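Local coordinates for periplasmic solute binding protein (Pectobacterium atrosepticum, PDB 4RY1) that probably binds a sugar in the periplasm and delivers it to an ABC-type importer, at residues L174-M179 with G281-P286; M179-G184 with I272-A277; I185-E190 with P366-Q371. All coordinates share one frame; numbering follows the deposited sequence.

Contact 1 of 3, residues L174-M179 with G281-P286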
loop_
_atom_site.group_PDB
_atom_site.type_symbol
_atom_site.label_atom_id
_atom_site.label_comp_id
_atom_site.label_asym_id
_atom_site.label_seq_id
_atom_site.Cartn_x
_atom_site.Cartn_y
_atom_site.Cartn_z
ATOM N N LEU A 174 9.680 2.410 5.318
ATOM C CA LEU A 174 10.262 1.879 6.555
ATOM C C LEU A 174 11.161 2.944 7.233
ATOM O O LEU A 174 11.087 3.177 8.444
ATOM C CB LEU A 174 11.068 0.614 6.271
ATOM C CG LEU A 174 11.556 -0.188 7.486
ATOM C CD1 LEU A 174 10.413 -0.839 8.239
ATOM C CD2 LEU A 174 12.573 -1.241 7.068
ATOM N N GLY A 175 11.984 3.583 6.410
ATOM C CA GLY A 175 12.853 4.685 6.845
ATOM C C GLY A 175 12.015 5.841 7.379
ATOM O O GLY A 175 12.316 6.417 8.423
ATOM N N ARG A 176 10.965 6.198 6.645
ATOM C CA ARG A 176 10.036 7.249 7.095
ATOM C C ARG A 176 9.454 6.932 8.474
ATOM O O ARG A 176 9.319 7.832 9.328
ATOM C CB ARG A 176 8.900 7.425 6.091
ATOM C CG ARG A 176 7.943 8.535 6.500
ATOM C CD ARG A 176 6.526 8.054 6.566
ATOM N NE ARG A 176 5.583 9.015 7.123
ATOM C CZ ARG A 176 4.794 8.761 8.152
ATOM N NH1 ARG A 176 4.777 7.562 8.709
ATOM N NH2 ARG A 176 3.970 9.701 8.600
ATOM N N SER A 177 9.096 5.668 8.699
ATOM C CA SER A 177 8.509 5.248 9.970
ATOM C C SER A 177 9.554 5.403 11.093
ATOM O O SER A 177 9.269 5.954 12.173
ATOM C CB SER A 177 7.982 3.800 9.868
ATOM O OG SER A 177 7.253 3.393 11.003
ATOM N N TYR A 178 10.770 4.948 10.812
ATOM C CA TYR A 178 11.903 5.142 11.724
ATOM C C TYR A 178 12.089 6.616 12.108
ATOM O O TYR A 178 12.213 6.966 13.289
ATOM C CB TYR A 178 13.196 4.617 11.089
ATOM C CG TYR A 178 14.463 4.925 11.868
ATOM C CD1 TYR A 178 14.825 4.158 12.976
ATOM C CD2 TYR A 178 15.326 5.955 11.471
ATOM C CE1 TYR A 178 15.989 4.423 13.682
ATOM C CE2 TYR A 178 16.501 6.212 12.164
ATOM C CZ TYR A 178 16.823 5.445 13.271
ATOM O OH TYR A 178 17.974 5.691 13.996
ATOM N N MET A 179 12.117 7.469 11.098
ATOM C CA MET A 179 12.342 8.903 11.310
ATOM C C MET A 179 11.180 9.578 12.034
ATOM O O MET A 179 11.375 10.541 12.780
ATOM C CB MET A 179 12.630 9.611 9.993
ATOM C CG MET A 179 13.888 9.124 9.281
ATOM S SD MET A 179 15.510 9.559 10.047
ATOM C CE MET A 179 15.596 11.304 9.610
ATOM N N GLY A 281 4.911 5.838 14.522
ATOM C CA GLY A 281 5.302 5.683 13.122
ATOM C C GLY A 281 4.394 4.737 12.352
ATOM O O GLY A 281 4.725 4.345 11.246
ATOM N N LEU A 282 3.244 4.387 12.933
ATOM C CA LEU A 282 2.257 3.523 12.273
ATOM C C LEU A 282 1.790 4.186 11.000
ATOM O O LEU A 282 1.389 5.341 10.994
ATOM C CB LEU A 282 1.044 3.263 13.172
ATOM C CG LEU A 282 -0.054 2.347 12.626
ATOM C CD1 LEU A 282 0.506 0.959 12.396
ATOM C CD2 LEU A 282 -1.281 2.311 13.525
ATOM N N THR A 283 1.857 3.435 9.924
ATOM C CA THR A 283 1.689 3.999 8.572
ATOM C C THR A 283 0.489 3.337 7.914
ATOM O O THR A 283 0.497 2.140 7.644
ATOM C CB THR A 283 2.968 3.783 7.760
ATOM O OG1 THR A 283 4.051 4.403 8.472
ATOM C CG2 THR A 283 2.873 4.378 6.361
ATOM N N SER A 284 -0.541 4.137 7.699
ATOM C CA SER A 284 -1.820 3.669 7.182
ATOM C C SER A 284 -2.378 4.582 6.111
ATOM O O SER A 284 -2.120 5.788 6.101
ATOM C CB SER A 284 -2.865 3.546 8.295
ATOM O OG SER A 284 -2.412 2.796 9.413
ATOM N N LYS A 285 -3.185 3.986 5.237
ATOM C CA LYS A 285 -3.889 4.735 4.184
ATOM C C LYS A 285 -4.988 3.865 3.621
ATOM O O LYS A 285 -5.040 2.666 3.898
ATOM C CB LYS A 285 -2.950 5.109 3.046
ATOM C CG LYS A 285 -2.472 3.935 2.205
ATOM C CD LYS A 285 -1.752 4.379 0.945
ATOM C CE LYS A 285 -1.520 3.222 -0.005
ATOM N NZ LYS A 285 -0.981 3.676 -1.331
ATOM N N PRO A 286 -5.892 4.451 2.827
ATOM C CA PRO A 286 -6.821 3.571 2.104
ATOM C C PRO A 286 -6.092 2.640 1.178
ATOM O O PRO A 286 -5.193 3.078 0.460
ATOM C CB PRO A 286 -7.684 4.545 1.299
ATOM C CG PRO A 286 -7.571 5.850 2.019
ATOM C CD PRO A 286 -6.149 5.857 2.516
HETATM O O HOH W 1 2.905 7.634 10.710
#
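Ser177 and Gly281 meet where helix 169-183 lies against the turn that leads into strand 284-292. The setting is the periplasmic binding protein fold, and strand 284-292 belongs to its mixed sheet, paired with strands 61-64 and 107-123. The CA atoms of Ser177 and Gly281 are 4.5 Å apart. Gly281 has positive phi and no side chain, so the helix can come this close. Ser177 OG donates to Gly281 O at 2.7 Å. The hydroxyl is anti to the serine backbone N (chi1 -172°), which turns it toward the loop. It does not meet a lone pair in the carbonyl plane but stands above that plane, with a C=O...OG angle of 117°. Thr283 OG1 gives a second bond to the same Gly281 O, at 2.9 Å, from the opposite face of the plane. The carbonyl oxygen is therefore held between two hydroxyls, one from the helix and one from its own loop. Ser177 OG is also hydrogen-bonded to a glycerol. This glycerol probably comes from the crystallisation liquor, but it may mark a pocket here.

Arg176 adds a charged, buried arm one residue earlier on the helix. Its chain bends at chi2 (-125°), and this brings the guanidinium to the loop, the chain oblique to Thr283. The strongest partner of the group is Asp186, which forms a salt bridge with NE. NH2 donates to the backbone oxygens of Val362 and Ala363. Arg176 NH1 ends 3.3 Å from Thr283 OG1, obliquely to the guanidinium plane. Arg176 NH1 also donates to a water lying in that plane, at 2.7 Å, and this water in turn donates to Leu282 O at 2.8 Å.

Contact 2 of 3, residues M179-G184 with I272-A277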
loop_
_atom_site.group_PDB
_atom_site.type_symbol
_atom_site.label_atom_id
_atom_site.label_comp_id
_atom_site.label_asym_id
_atom_site.label_seq_id
_atom_site.Cartn_x
_atom_site.Cartn_y
_atom_site.Cartn_z
ATOM N N MET A 179 12.117 7.469 11.098
ATOM C CA MET A 179 12.342 8.903 11.310
ATOM C C MET A 179 11.180 9.578 12.034
ATOM O O MET A 179 11.375 10.541 12.780
ATOM C CB MET A 179 12.630 9.611 9.993
ATOM C CG MET A 179 13.888 9.124 9.281
ATOM S SD MET A 179 15.510 9.559 10.047
ATOM C CE MET A 179 15.596 11.304 9.610
ATOM N N ALA A 180 9.973 9.064 11.828
ATOM C CA ALA A 180 8.803 9.594 12.552
ATOM C C ALA A 180 8.907 9.244 14.038
ATOM O O ALA A 180 8.597 10.065 14.906
ATOM C CB ALA A 180 7.512 9.060 11.977
ATOM N N GLN A 181 9.332 8.019 14.318
ATOM C CA GLN A 181 9.585 7.576 15.696
ATOM C C GLN A 181 10.654 8.404 16.373
ATOM O O GLN A 181 10.525 8.783 17.538
ATOM C CB GLN A 181 10.025 6.128 15.710
ATOM C CG GLN A 181 8.913 5.187 15.308
ATOM C CD GLN A 181 9.380 3.754 15.270
ATOM O OE1 GLN A 181 10.533 3.456 15.566
ATOM N NE2 GLN A 181 8.488 2.858 14.906
ATOM N N LYS A 182 11.713 8.672 15.621
ATOM C CA LYS A 182 12.893 9.372 16.171
ATOM C C LYS A 182 12.665 10.856 16.409
ATOM O O LYS A 182 13.069 11.421 17.424
ATOM C CB LYS A 182 14.088 9.242 15.226
ATOM C CG LYS A 182 15.341 9.914 15.766
ATOM C CD LYS A 182 16.588 9.271 15.218
ATOM C CE LYS A 182 17.788 9.657 16.066
ATOM N NZ LYS A 182 18.969 9.924 15.216
ATOM N N TYR A 183 12.042 11.480 15.427
ATOM C CA TYR A 183 11.899 12.929 15.375
ATOM C C TYR A 183 10.468 13.465 15.444
ATOM O O TYR A 183 10.281 14.669 15.626
ATOM C CB TYR A 183 12.537 13.458 14.099
ATOM C CG TYR A 183 14.019 13.217 13.995
ATOM C CD1 TYR A 183 14.909 13.939 14.792
ATOM C CD2 TYR A 183 14.535 12.297 13.093
ATOM C CE1 TYR A 183 16.265 13.742 14.695
ATOM C CE2 TYR A 183 15.898 12.086 12.997
ATOM C CZ TYR A 183 16.754 12.819 13.803
ATOM O OH TYR A 183 18.107 12.647 13.744
ATOM N N GLY A 184 9.465 12.610 15.250
ATOM C CA GLY A 184 8.071 13.062 15.288
ATOM C C GLY A 184 7.688 13.983 14.144
ATOM O O GLY A 184 6.750 14.791 14.278
ATOM N N ILE A 272 8.274 -2.679 14.836
ATOM C CA ILE A 272 9.619 -2.311 15.281
ATOM C C ILE A 272 9.620 -0.844 15.710
ATOM O O ILE A 272 9.204 0.040 14.967
ATOM C CB ILE A 272 10.672 -2.558 14.182
ATOM C CG1 ILE A 272 10.624 -4.035 13.759
ATOM C CG2 ILE A 272 12.065 -2.176 14.677
ATOM C CD1 ILE A 272 11.439 -4.334 12.523
ATOM N N THR A 273 10.138 -0.587 16.900
ATOM C CA THR A 273 10.089 0.764 17.472
ATOM C C THR A 273 11.377 1.124 18.202
ATOM O O THR A 273 12.014 0.270 18.812
ATOM C CB THR A 273 8.905 0.891 18.444
ATOM O OG1 THR A 273 7.706 0.456 17.788
ATOM C CG2 THR A 273 8.691 2.305 18.884
ATOM N N ILE A 274 11.753 2.395 18.096
ATOM C CA ILE A 274 12.846 2.983 18.897
ATOM C C ILE A 274 12.376 3.016 20.342
ATOM O O ILE A 274 11.292 3.514 20.619
ATOM C CB ILE A 274 13.186 4.436 18.464
ATOM C CG1 ILE A 274 13.753 4.492 17.048
ATOM C CG2 ILE A 274 14.225 5.058 19.407
ATOM C CD1 ILE A 274 13.870 5.880 16.454
ATOM N N PRO A 275 13.191 2.497 21.277
ATOM C CA PRO A 275 12.818 2.649 22.675
ATOM C C PRO A 275 12.619 4.140 22.985
ATOM O O PRO A 275 13.428 4.971 22.577
ATOM C CB PRO A 275 14.023 2.057 23.419
ATOM C CG PRO A 275 14.642 1.111 22.439
ATOM C CD PRO A 275 14.487 1.818 21.130
ATOM N N GLY A 276 11.508 4.479 23.625
ATOM C CA GLY A 276 11.204 5.878 23.965
ATOM C C GLY A 276 10.805 6.737 22.782
ATOM O O GLY A 276 10.942 7.956 22.796
ATOM N N ALA A 277 10.295 6.083 21.751
ATOM C CA ALA A 277 9.888 6.780 20.538
ATOM C C ALA A 277 8.892 7.880 20.831
ATOM O O ALA A 277 8.049 7.765 21.712
ATOM C CB ALA A 277 9.275 5.806 19.535
#
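Gln181 reaches from helix 169-183 and pairs its amide with the backbone on both sides of Thr273. Gln181 NE2 donates to Ile272 O at 2.9 Å. This bond is nearly straight (174°) and uses a lone pair in the carbonyl plane. Ile274 N donates to Gln181 OE1 at 3.0 Å, from above the amide plane. The amide is held further by Trp138 NE1, which donates to OE1, and by Ser280 O, which accepts from NE2. Bonds at both ends fix which way round the amide lies. CG is anti to the carbonyl carbon (chi1 -68°) and the chain runs out extended; this carries the Gln181 amide to the backbone of 272-274.

The apolar contacts lie nearer the helix. Ile274 CD1 rests on Lys182 CB at 3.6 Å. Ala277 CB packs on Gln181 CB at 3.9 Å. Ile274 and Ala277 are the two ends of a type II beta turn, with Gly276 in its positive-phi position.

Beyond the pair, Ile272 and Ile274 pack on Trp138 of helix 138-152, and Ile272 also on strand 107-123. On the helix side, Lys182 and Tyr183 bind Glu204 of helix 199-214.

Contact 3 of 3, residues I185-E190 with P366-Q371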
loop_
_atom_site.group_PDB
_atom_site.type_symbol
_atom_site.label_atom_id
_atom_site.label_comp_id
_atom_site.label_asym_id
_atom_site.label_seq_id
_atom_site.Cartn_x
_atom_site.Cartn_y
_atom_site.Cartn_z
ATOM N N ILE A 185 8.398 13.874 13.019
ATOM C CA ILE A 185 8.073 14.637 11.815
ATOM C C ILE A 185 7.937 13.690 10.620
ATOM O O ILE A 185 8.457 12.564 10.647
ATOM C CB ILE A 185 9.089 15.761 11.498
ATOM C CG1 ILE A 185 10.460 15.217 11.093
ATOM C CG2 ILE A 185 9.233 16.670 12.710
ATOM C CD1 ILE A 185 11.271 16.214 10.285
ATOM N N ASP A 186 7.238 14.170 9.589
ATOM C CA ASP A 186 7.065 13.454 8.323
ATOM C C ASP A 186 8.165 13.869 7.350
ATOM O O ASP A 186 8.878 14.842 7.555
ATOM C CB ASP A 186 5.683 13.739 7.702
ATOM C CG ASP A 186 5.406 12.882 6.458
ATOM O OD1 ASP A 186 5.724 11.677 6.496
ATOM O OD2 ASP A 186 4.966 13.438 5.427
ATOM N N MET A 187 8.311 13.065 6.304
ATOM C CA MET A 187 9.217 13.306 5.185
ATOM C C MET A 187 8.846 14.509 4.300
ATOM O O MET A 187 9.725 15.123 3.699
ATOM C CB MET A 187 9.248 12.000 4.352
ATOM C CG MET A 187 10.188 11.921 3.165
ATOM S SD MET A 187 9.990 10.322 2.299
ATOM C CE MET A 187 10.703 9.287 3.567
ATOM N N ILE A 188 7.545 14.831 4.212
ATOM C CA ILE A 188 7.039 15.870 3.275
ATOM C C ILE A 188 6.498 17.084 4.048
ATOM O O ILE A 188 5.768 16.922 5.024
ATOM C CB ILE A 188 5.890 15.343 2.373
ATOM C CG1 ILE A 188 6.254 14.001 1.720
ATOM C CG2 ILE A 188 5.455 16.395 1.351
ATOM C CD1 ILE A 188 7.391 14.097 0.730
ATOM N N ASP A 189 6.867 18.275 3.584
ATOM C CA ASP A 189 6.248 19.545 4.006
ATOM C C ASP A 189 5.405 20.055 2.847
ATOM O O ASP A 189 5.932 20.689 1.940
ATOM C CB ASP A 189 7.304 20.605 4.401
ATOM C CG ASP A 189 6.683 21.831 5.049
ATOM O OD1 ASP A 189 5.528 22.168 4.710
ATOM O OD2 ASP A 189 7.345 22.476 5.882
ATOM N N GLU A 190 4.103 19.769 2.866
ATOM C CA GLU A 190 3.248 20.154 1.741
ATOM C C GLU A 190 3.115 21.674 1.564
ATOM O O GLU A 190 3.090 22.172 0.438
ATOM C CB GLU A 190 1.879 19.503 1.834
ATOM C CG GLU A 190 1.976 17.986 1.720
ATOM C CD GLU A 190 0.629 17.293 1.692
ATOM O OE1 GLU A 190 -0.382 17.960 1.367
ATOM O OE2 GLU A 190 0.590 16.072 1.985
ATOM N N PRO A 366 0.395 11.862 0.620
ATOM C CA PRO A 366 0.345 11.090 -0.622
ATOM C C PRO A 366 1.573 11.326 -1.510
ATOM O O PRO A 366 1.876 10.503 -2.406
ATOM C CB PRO A 366 -0.932 11.603 -1.280
ATOM C CG PRO A 366 -1.125 12.984 -0.745
ATOM C CD PRO A 366 -0.678 12.877 0.685
ATOM N N PHE A 367 2.253 12.454 -1.296
ATOM C CA PHE A 367 3.400 12.792 -2.137
ATOM C C PHE A 367 4.623 11.927 -1.881
ATOM O O PHE A 367 5.499 11.851 -2.736
ATOM C CB PHE A 367 3.723 14.275 -2.005
ATOM C CG PHE A 367 2.604 15.147 -2.485
ATOM C CD1 PHE A 367 2.309 15.241 -3.838
ATOM C CD2 PHE A 367 1.819 15.837 -1.589
ATOM C CE1 PHE A 367 1.241 15.999 -4.281
ATOM C CE2 PHE A 367 0.772 16.618 -2.022
ATOM C CZ PHE A 367 0.479 16.702 -3.371
ATOM N N MET A 368 4.671 11.265 -0.723
ATOM C CA MET A 368 5.738 10.283 -0.460
ATOM C C MET A 368 5.709 9.136 -1.471
ATOM O O MET A 368 6.754 8.518 -1.752
ATOM C CB MET A 368 5.720 9.794 1.000
ATOM C CG MET A 368 4.827 8.601 1.338
ATOM S SD MET A 368 5.112 7.888 2.986
ATOM C CE MET A 368 6.878 7.739 2.833
ATOM N N GLU A 369 4.528 8.873 -2.035
ATOM C CA GLU A 369 4.371 7.842 -3.080
ATOM C C GLU A 369 4.410 8.380 -4.514
ATOM O O GLU A 369 4.120 7.644 -5.455
ATOM C CB GLU A 369 3.097 7.035 -2.856
ATOM C CG GLU A 369 3.005 6.484 -1.448
ATOM C CD GLU A 369 2.242 5.181 -1.364
ATOM O OE1 GLU A 369 1.813 4.652 -2.410
ATOM O OE2 GLU A 369 2.076 4.677 -0.235
ATOM N N ASN A 370 4.790 9.647 -4.690
ATOM C CA ASN A 370 4.924 10.225 -6.034
ATOM C C ASN A 370 5.876 9.338 -6.844
ATOM O O ASN A 370 6.958 9.013 -6.352
ATOM C CB ASN A 370 5.445 11.666 -5.939
ATOM C CG ASN A 370 5.792 12.266 -7.285
ATOM O OD1 ASN A 370 6.853 11.987 -7.830
ATOM N ND2 ASN A 370 4.925 13.133 -7.803
ATOM N N GLN A 371 5.500 8.960 -8.060
ATOM C CA GLN A 371 6.290 7.962 -8.794
ATOM C C GLN A 371 7.682 8.506 -9.154
ATOM O O GLN A 371 8.656 7.766 -9.090
ATOM C CB GLN A 371 5.575 7.486 -10.061
#
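Glu190 sets its carboxylate against the edge of the Phe367 ring. The two planes stand 89° apart, and Glu190 CD lies close to the ring plane, 3.8 Å from Phe367 CE2. The two oxygens lie side by side along the edge. Glu190 OE1 is 3.8 Å from Phe367 CE2 and Glu190 OE2 is 3.8 Å from Phe367 CD2. The ring edge carries slightly positive hydrogens, so the approach is probably mildly favourable to the anion. The carboxylate has stronger partners: OE2 bonds to Ser365 OG, and OE1 forms a salt bridge with Arg74. Ser365 OG is bonded to Phe367 N as well, so one serine serves both residues of the pair. Pro366 flanks the group, with Pro366 CD 3.7 Å from Glu190 OE2.

The segment 185-190 carries the first strand of a small two-stranded antiparallel sheet, 188-189 with 194-195. An Asx turn leads into it. Ile188 N donates to Asp186 OD2 at 3.2 Å, from well above the carboxylate plane. On the other side, residues 366-368 form a short 3-10 turn before helix 371-385.

Ile188 points into this turn. Ile188 CG1 lies 4.0 Å from Met368 N. CG2 is anti to the backbone N and CG1 anti to the carbonyl carbon (chi1 -49°), which sets CG2 by Phe367 CB and CG1 by Met368 N. Helix 391-409 packs against the same place, with Leu406 touching both Ile188 and Phe367. Met187 and Met368 cross at about a right angle, but Met368 has two conformers, so this sulfur-to-methyl contact is less certain. Asn370, just after the turn, is the N-cap of helix 371-385; its OD1 accepts from Leu373 N.

From the N terminus, helix 169-183 comes first and supplies one side of contacts 1 and 2, which share Met179. The strand 188-189 region follows directly and supplies one side of contact 3. The later partners arrive as 272-277, then 281-286, then 366-371. Contact 2 therefore closes the shorter loop, its segments 88 residues apart, and lies within the loop of contact 1, whose segments are 102 apart. Contact 3 joins segments 176 residues apart and crosses both. Together they tie the helix and the hairpin after it to the loop before strand 284-292, to the residues leading into that strand, and to the turn before helix 371-385. Arg176 CB packs on Met187 CE, which joins contacts 1 and 3.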